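Local coordinates for protein spermidine synthase (Corynebacterium glutamicum ATCC 13032, PDB 3GJY) that probably makes spermidine, transferring an aminopropyl group to putrescine as a member of the spermidine synthase family, in polyamine biosynthesis, at residues I34-D39 with R130-I135; W46-N51 with S56-G61. All coordinates share one frame; numbering follows the deposited sequence.

Interaction 1 (I34-D39 with R130-I135); sequences IELEAD and REWFDI
Just past the W132-F133 pair that receives L36, in the same turn of chain, D134 OD2 is gripped by two groups: it forms a salt bridge with R105 and accepts a hydrogen bond from the backbone N of G61. This ties the chain just beyond helix 123-132 to its surroundings, whereas the meeting of I34-D39 with R130-I135 is wholly apolar. L36 alone carries it on the strand side, each methyl set against one of two neighbouring aromatic rings. CD1 lies 3.6 Å from W132 CE3 and 3.7 Å from W132 CZ3, so the six-membered part of the indole takes the contact while NE1 lies on the remote side; the same methyl is 4.1 Å from F133 CE1. CD2 turns to the phenyl ring and stands 3.7 Å from F133 CZ and 3.8 Å from F133 CE1. With CG set opposite the carbonyl carbon (chi1 -52°) and the chain then extended (chi2 -178°), the leucine fork is carried well out from its strand. Both rings are approached obliquely. W132 crosses the leucine at about a right angle; F133, the first residue past the helical conformation, comes to meet it from the opposite direction. F133 also touches I48 of the adjacent strand and L125 and L128 of the helix before it, and W132 also touches I23. The closest CA atoms, those of L36 and W132, are 10.4 Å apart, and no hydrogen bond crosses. Cohesion here therefore rests on dispersion and on the burial of L36 and F133, with directional bonds left to neighbouring groups such as D134.

Interaction 2 (W46-N51 with S56-G61); sequences WLISIN and SHIVLG
W46 and I58 face each other as an antiparallel hydrogen-bonded pair, W46 N donating to I58 O at 2.8 Å and I58 N returning a bond to W46 O at 3.0 Å. Two residues on, I48 and S56 repeat the pattern, and there the bond from I48 N to S56 O, 2.9 Å long, is almost straight at 176° although its donor stands tilted from the carbonyl plane. Between them L47 and H57 form the non-hydrogen-bonded pair. This is the tight part. W46 O, besides its bond to I58, receives the CA-H of H57 and lies over one face of the imidazole, offset to the rim, with CD2 of H57 3.2 Å from W46 O. The extended first torsion of H57 (chi1 -178°) brings the ring over the neighbouring strand, and NE2 is hydrogen-bonded to D39 OD2. On the same face as H57, the partly exposed L47 leans CD1 to within 3.4 Å of S56 O. On the face bearing W46, I48, S56 and I58 the contacts slacken: W46 CB is 4.0 Å from I58 CG1, and I48 CD1 is 4.3 Å from I58 CG1. Past the last bridge, where strand 53-59 has ended, the contact is thin: the indole meets the partly exposed L60 only at CD1 and NE1, with NE1 of W46 4.1 Å from L60 CD1. S56 OG is hydrogen-bonded to T102 OG1, and I58 rests on helix 102-110. Such pairing, at 159° between strand directions, is that of an antiparallel beta hairpin, here the last two strands of the four-stranded N-terminal sheet of this probable spermidine synthase.

Interactions 1 and 2 lie with their centres about 5 Å apart, and interaction 2 is nested along the chain inside the loop closed by interaction 1. Both segments of interaction 2 and the I34-D39 half of interaction 1 lie in or at the edge of the antiparallel sheet of strands 25-28, 33-38, 45-50 and 53-59. Strands 33-38 and 45-50 are adjacent in it, joined for instance by L47 N to E37 O at 2.8 Å. Interaction 2 holds the outer hairpin of that sheet together. Interaction 1 joins the sheet to the end of helix 123-132, which follows strand 115-120 of the mixed, methyltransferase-like sheet, and to the turn after it. I48 touches both L36 and F133. The small N-terminal sheet thus meets the larger Rossmann-like domain, the two-part layout of the spermidine synthase family.

Interaction 1 (I34-D39 with R130-I135)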
loop_
_atom_site.group_PDB
_atom_site.type_symbol
_atom_site.label_atom_id
_atom_site.label_comp_id
_atom_site.label_asym_id
_atom_site.label_seq_id
_atom_site.Cartn_x
_atom_site.Cartn_y
_atom_site.Cartn_z
ATOM N N ILE A 34 -9.837 -16.680 -7.424
ATOM C CA ILE A 34 -8.390 -16.583 -7.210
ATOM C C ILE A 34 -7.684 -17.592 -8.122
ATOM O O ILE A 34 -7.986 -18.784 -8.041
ATOM C CB ILE A 34 -8.049 -16.907 -5.738
ATOM C CG1 ILE A 34 -8.814 -15.978 -4.784
ATOM C CG2 ILE A 34 -6.541 -16.789 -5.504
ATOM C CD1 ILE A 34 -9.039 -16.581 -3.399
ATOM N N GLU A 35 -6.750 -17.124 -8.948
ATOM C CA GLU A 35 -6.008 -18.030 -9.829
ATOM C C GLU A 35 -4.541 -18.048 -9.459
ATOM O O GLU A 35 -3.923 -17.005 -9.278
ATOM C CB GLU A 35 -6.176 -17.658 -11.302
ATOM C CG GLU A 35 -5.573 -18.674 -12.252
ATOM C CD GLU A 35 -6.530 -19.779 -12.561
ATOM O OE1 GLU A 35 -7.729 -19.595 -12.255
ATOM O OE2 GLU A 35 -6.088 -20.810 -13.118
ATOM N N LEU A 36 -4.000 -19.264 -9.317
ATOM C CA LEU A 36 -2.583 -19.433 -9.013
ATOM C C LEU A 36 -1.912 -20.048 -10.217
ATOM O O LEU A 36 -2.338 -21.107 -10.685
ATOM C CB LEU A 36 -2.410 -20.343 -7.793
ATOM C CG LEU A 36 -3.221 -19.966 -6.535
ATOM C CD1 LEU A 36 -2.898 -20.918 -5.410
ATOM C CD2 LEU A 36 -3.016 -18.490 -6.079
ATOM N N GLU A 37 -0.859 -19.384 -10.712
ATOM C CA GLU A 37 -0.114 -19.881 -11.877
ATOM C C GLU A 37 1.383 -19.980 -11.542
ATOM O O GLU A 37 1.981 -19.026 -11.036
ATOM C CB GLU A 37 -0.329 -18.939 -13.065
ATOM C CG GLU A 37 -1.723 -18.900 -13.622
ATOM C CD GLU A 37 -1.885 -17.797 -14.650
ATOM O OE1 GLU A 37 -2.179 -16.660 -14.258
ATOM O OE2 GLU A 37 -1.715 -18.064 -15.873
ATOM N N ALA A 38 1.986 -21.123 -11.841
ATOM C CA ALA A 38 3.419 -21.329 -11.603
ATOM C C ALA A 38 4.199 -20.673 -12.723
ATOM O O ALA A 38 3.855 -20.830 -13.900
ATOM C CB ALA A 38 3.731 -22.833 -11.570
ATOM N N ASP A 39 5.240 -19.929 -12.378
ATOM C CA ASP A 39 6.155 -19.387 -13.390
ATOM C C ASP A 39 6.818 -20.509 -14.188
ATOM O O ASP A 39 7.358 -21.450 -13.611
ATOM C CB ASP A 39 7.299 -18.610 -12.731
ATOM C CG ASP A 39 6.885 -17.290 -12.098
ATOM O OD1 ASP A 39 5.741 -16.805 -12.215
ATOM O OD2 ASP A 39 7.782 -16.739 -11.448
ATOM N N ARG A 130 -2.176 -17.849 4.451
ATOM C CA ARG A 130 -1.524 -18.540 5.574
ATOM C C ARG A 130 -0.986 -19.916 5.160
ATOM O O ARG A 130 0.109 -20.293 5.595
ATOM C CB ARG A 130 -2.531 -18.673 6.729
ATOM C CG ARG A 130 -2.041 -19.405 7.977
ATOM C CD ARG A 130 -0.803 -18.809 8.613
ATOM N NE ARG A 130 -1.058 -17.472 9.164
ATOM C CZ ARG A 130 -0.100 -16.612 9.493
ATOM N NH1 ARG A 130 1.167 -16.909 9.231
ATOM N NH2 ARG A 130 -0.422 -15.413 10.011
ATOM N N GLU A 131 -1.725 -20.632 4.305
ATOM C CA GLU A 131 -1.329 -21.995 3.944
ATOM C C GLU A 131 -0.193 -22.001 2.915
ATOM O O GLU A 131 0.762 -22.776 3.043
ATOM C CB GLU A 131 -2.524 -22.783 3.381
ATOM C CG GLU A 131 -3.679 -23.082 4.349
ATOM C CD GLU A 131 -3.330 -23.942 5.536
ATOM O OE1 GLU A 131 -2.238 -24.577 5.565
ATOM O OE2 GLU A 131 -4.181 -23.952 6.468
ATOM N N TRP A 132 -0.271 -21.124 1.901
ATOM C CA TRP A 132 0.549 -21.288 0.695
ATOM C C TRP A 132 1.434 -20.132 0.297
ATOM O O TRP A 132 2.291 -20.309 -0.564
ATOM C CB TRP A 132 -0.379 -21.601 -0.506
ATOM C CG TRP A 132 -0.822 -23.028 -0.592
ATOM C CD1 TRP A 132 -0.333 -24.090 0.115
ATOM C CD2 TRP A 132 -1.825 -23.553 -1.470
ATOM N NE1 TRP A 132 -0.963 -25.254 -0.280
ATOM C CE2 TRP A 132 -1.891 -24.957 -1.239
ATOM C CE3 TRP A 132 -2.644 -22.985 -2.450
ATOM C CZ2 TRP A 132 -2.773 -25.793 -1.949
ATOM C CZ3 TRP A 132 -3.537 -23.816 -3.156
ATOM C CH2 TRP A 132 -3.576 -25.200 -2.897
ATOM N N PHE A 133 1.203 -18.937 0.830
ATOM C CA PHE A 133 1.927 -17.777 0.330
ATOM C C PHE A 133 3.153 -17.390 1.149
ATOM O O PHE A 133 3.688 -16.279 1.025
ATOM C CB PHE A 133 1.031 -16.579 -0.022
ATOM C CG PHE A 133 -0.126 -16.901 -0.965
ATOM C CD1 PHE A 133 -0.103 -18.000 -1.851
ATOM C CD2 PHE A 133 -1.274 -16.094 -0.908
ATOM C CE1 PHE A 133 -1.220 -18.273 -2.699
ATOM C CE2 PHE A 133 -2.380 -16.335 -1.738
ATOM C CZ PHE A 133 -2.360 -17.447 -2.630
ATOM N N ASP A 134 3.622 -18.344 1.956
ATOM C CA ASP A 134 4.995 -18.307 2.478
ATOM C C ASP A 134 5.219 -17.094 3.380
ATOM O O ASP A 134 6.219 -16.385 3.273
ATOM C CB ASP A 134 6.035 -18.340 1.331
ATOM C CG ASP A 134 7.446 -18.506 1.818
ATOM O OD1 ASP A 134 7.679 -19.290 2.773
ATOM O OD2 ASP A 134 8.341 -17.917 1.190
ATOM N N ILE A 135 4.301 -16.935 4.322
ATOM C CA ILE A 135 4.380 -15.872 5.307
ATOM C C ILE A 135 4.824 -16.419 6.639
ATOM O O ILE A 135 4.548 -17.585 6.966
ATOM C CB ILE A 135 3.026 -15.117 5.436
ATOM C CG1 ILE A 135 1.878 -16.027 5.866
ATOM C CG2 ILE A 135 2.687 -14.435 4.107
ATOM C CD1 ILE A 135 0.549 -15.243 6.154
#

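Interaction 2 (W46-N51 with S56-G61)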
loop_
_atom_site.group_PDB
_atom_site.type_symbol
_atom_site.label_atom_id
_atom_site.label_comp_id
_atom_site.label_asym_id
_atom_site.label_seq_id
_atom_site.Cartn_x
_atom_site.Cartn_y
_atom_site.Cartn_z
ATOM N N TRP A 46 5.365 -17.876 -8.313
ATOM C CA TRP A 46 3.916 -17.989 -8.368
ATOM C C TRP A 46 3.263 -16.644 -8.609
ATOM O O TRP A 46 3.609 -15.647 -7.944
ATOM C CB TRP A 46 3.377 -18.543 -7.039
ATOM C CG TRP A 46 3.703 -19.982 -6.918
ATOM C CD1 TRP A 46 4.827 -20.536 -6.340
ATOM C CD2 TRP A 46 2.955 -21.058 -7.475
ATOM N NE1 TRP A 46 4.789 -21.922 -6.485
ATOM C CE2 TRP A 46 3.649 -22.260 -7.170
ATOM C CE3 TRP A 46 1.733 -21.134 -8.169
ATOM C CZ2 TRP A 46 3.159 -23.535 -7.543
ATOM C CZ3 TRP A 46 1.241 -22.398 -8.540
ATOM C CH2 TRP A 46 1.966 -23.577 -8.221
ATOM N N LEU A 47 2.351 -16.621 -9.578
ATOM C CA LEU A 47 1.521 -15.455 -9.851
ATOM C C LEU A 47 0.144 -15.690 -9.252
ATOM O O LEU A 47 -0.439 -16.765 -9.465
ATOM C CB LEU A 47 1.400 -15.192 -11.369
ATOM C CG LEU A 47 0.636 -13.906 -11.730
ATOM C CD1 LEU A 47 1.328 -12.586 -11.324
ATOM C CD2 LEU A 47 0.278 -13.845 -13.226
ATOM N N ILE A 48 -0.345 -14.709 -8.484
ATOM C CA ILE A 48 -1.656 -14.785 -7.858
ATOM C C ILE A 48 -2.507 -13.713 -8.514
ATOM O O ILE A 48 -2.125 -12.541 -8.491
ATOM C CB ILE A 48 -1.563 -14.520 -6.338
ATOM C CG1 ILE A 48 -0.671 -15.589 -5.679
ATOM C CG2 ILE A 48 -2.972 -14.503 -5.695
ATOM C CD1 ILE A 48 0.443 -15.102 -4.860
ATOM N N SER A 49 -3.630 -14.128 -9.125
ATOM C CA SER A 49 -4.589 -13.206 -9.754
ATOM C C SER A 49 -5.910 -13.261 -9.022
ATOM O O SER A 49 -6.282 -14.296 -8.448
ATOM C CB SER A 49 -4.849 -13.551 -11.221
ATOM O OG SER A 49 -3.624 -13.481 -11.922
ATOM N N ILE A 50 -6.587 -12.128 -9.024
ATOM C CA ILE A 50 -7.854 -11.959 -8.309
ATOM C C ILE A 50 -8.842 -11.349 -9.299
ATOM O O ILE A 50 -8.596 -10.264 -9.870
ATOM C CB ILE A 50 -7.633 -11.042 -7.080
ATOM C CG1 ILE A 50 -6.630 -11.675 -6.101
ATOM C CG2 ILE A 50 -8.913 -10.859 -6.346
ATOM C CD1 ILE A 50 -6.152 -10.774 -4.981
ATOM N N ASN A 51 -9.942 -12.057 -9.540
ATOM C CA ASN A 51 -10.904 -11.647 -10.558
ATOM C C ASN A 51 -10.239 -11.351 -11.905
ATOM O O ASN A 51 -10.614 -10.390 -12.597
ATOM C CB ASN A 51 -11.741 -10.455 -10.062
ATOM C CG ASN A 51 -12.499 -10.798 -8.830
ATOM O OD1 ASN A 51 -13.006 -11.917 -8.711
ATOM N ND2 ASN A 51 -12.512 -9.887 -7.873
ATOM N N SER A 56 -0.495 -10.435 -7.076
ATOM C CA SER A 56 0.811 -10.522 -6.431
ATOM C C SER A 56 1.697 -11.553 -7.138
ATOM O O SER A 56 1.208 -12.357 -7.944
ATOM C CB SER A 56 0.697 -10.858 -4.939
ATOM O OG SER A 56 1.973 -10.666 -4.365
ATOM N N HIS A 57 2.998 -11.498 -6.865
ATOM C CA HIS A 57 3.926 -12.498 -7.349
ATOM C C HIS A 57 4.916 -12.785 -6.254
ATOM O O HIS A 57 5.401 -11.842 -5.619
ATOM C CB HIS A 57 4.625 -12.023 -8.628
ATOM C CG HIS A 57 5.556 -13.042 -9.172
ATOM N ND1 HIS A 57 6.834 -13.206 -8.675
ATOM C CD2 HIS A 57 5.384 -14.005 -10.107
ATOM C CE1 HIS A 57 7.401 -14.232 -9.279
ATOM N NE2 HIS A 57 6.553 -14.713 -10.165
ATOM N N ILE A 58 5.177 -14.071 -6.004
ATOM C CA ILE A 58 6.117 -14.465 -4.951
ATOM C C ILE A 58 7.080 -15.522 -5.474
ATOM O O ILE A 58 6.766 -16.259 -6.431
ATOM C CB ILE A 58 5.414 -15.001 -3.705
ATOM C CG1 ILE A 58 4.556 -16.237 -4.019
ATOM C CG2 ILE A 58 4.549 -13.890 -3.086
ATOM C CD1 ILE A 58 3.849 -16.844 -2.781
ATOM N N VAL A 59 8.257 -15.569 -4.865
ATOM C CA VAL A 59 9.159 -16.701 -5.049
ATOM C C VAL A 59 9.308 -17.306 -3.662
ATOM O O VAL A 59 9.746 -16.630 -2.713
ATOM C CB VAL A 59 10.516 -16.243 -5.594
ATOM C CG1 VAL A 59 11.457 -17.457 -5.678
ATOM C CG2 VAL A 59 10.374 -15.543 -6.977
ATOM N N LEU A 60 8.942 -18.573 -3.530
ATOM C CA LEU A 60 8.988 -19.211 -2.205
ATOM C C LEU A 60 10.428 -19.184 -1.669
ATOM O O LEU A 60 11.408 -19.412 -2.409
ATOM C CB LEU A 60 8.493 -20.664 -2.293
ATOM C CG LEU A 60 7.125 -20.868 -2.954
ATOM C CD1 LEU A 60 6.760 -22.373 -2.952
ATOM C CD2 LEU A 60 6.006 -20.067 -2.222
ATOM N N GLY A 61 10.565 -18.864 -0.391
ATOM C CA GLY A 61 11.871 -18.809 0.252
ATOM C C GLY A 61 12.636 -17.513 0.026
ATOM O O GLY A 61 13.724 -17.338 0.603
#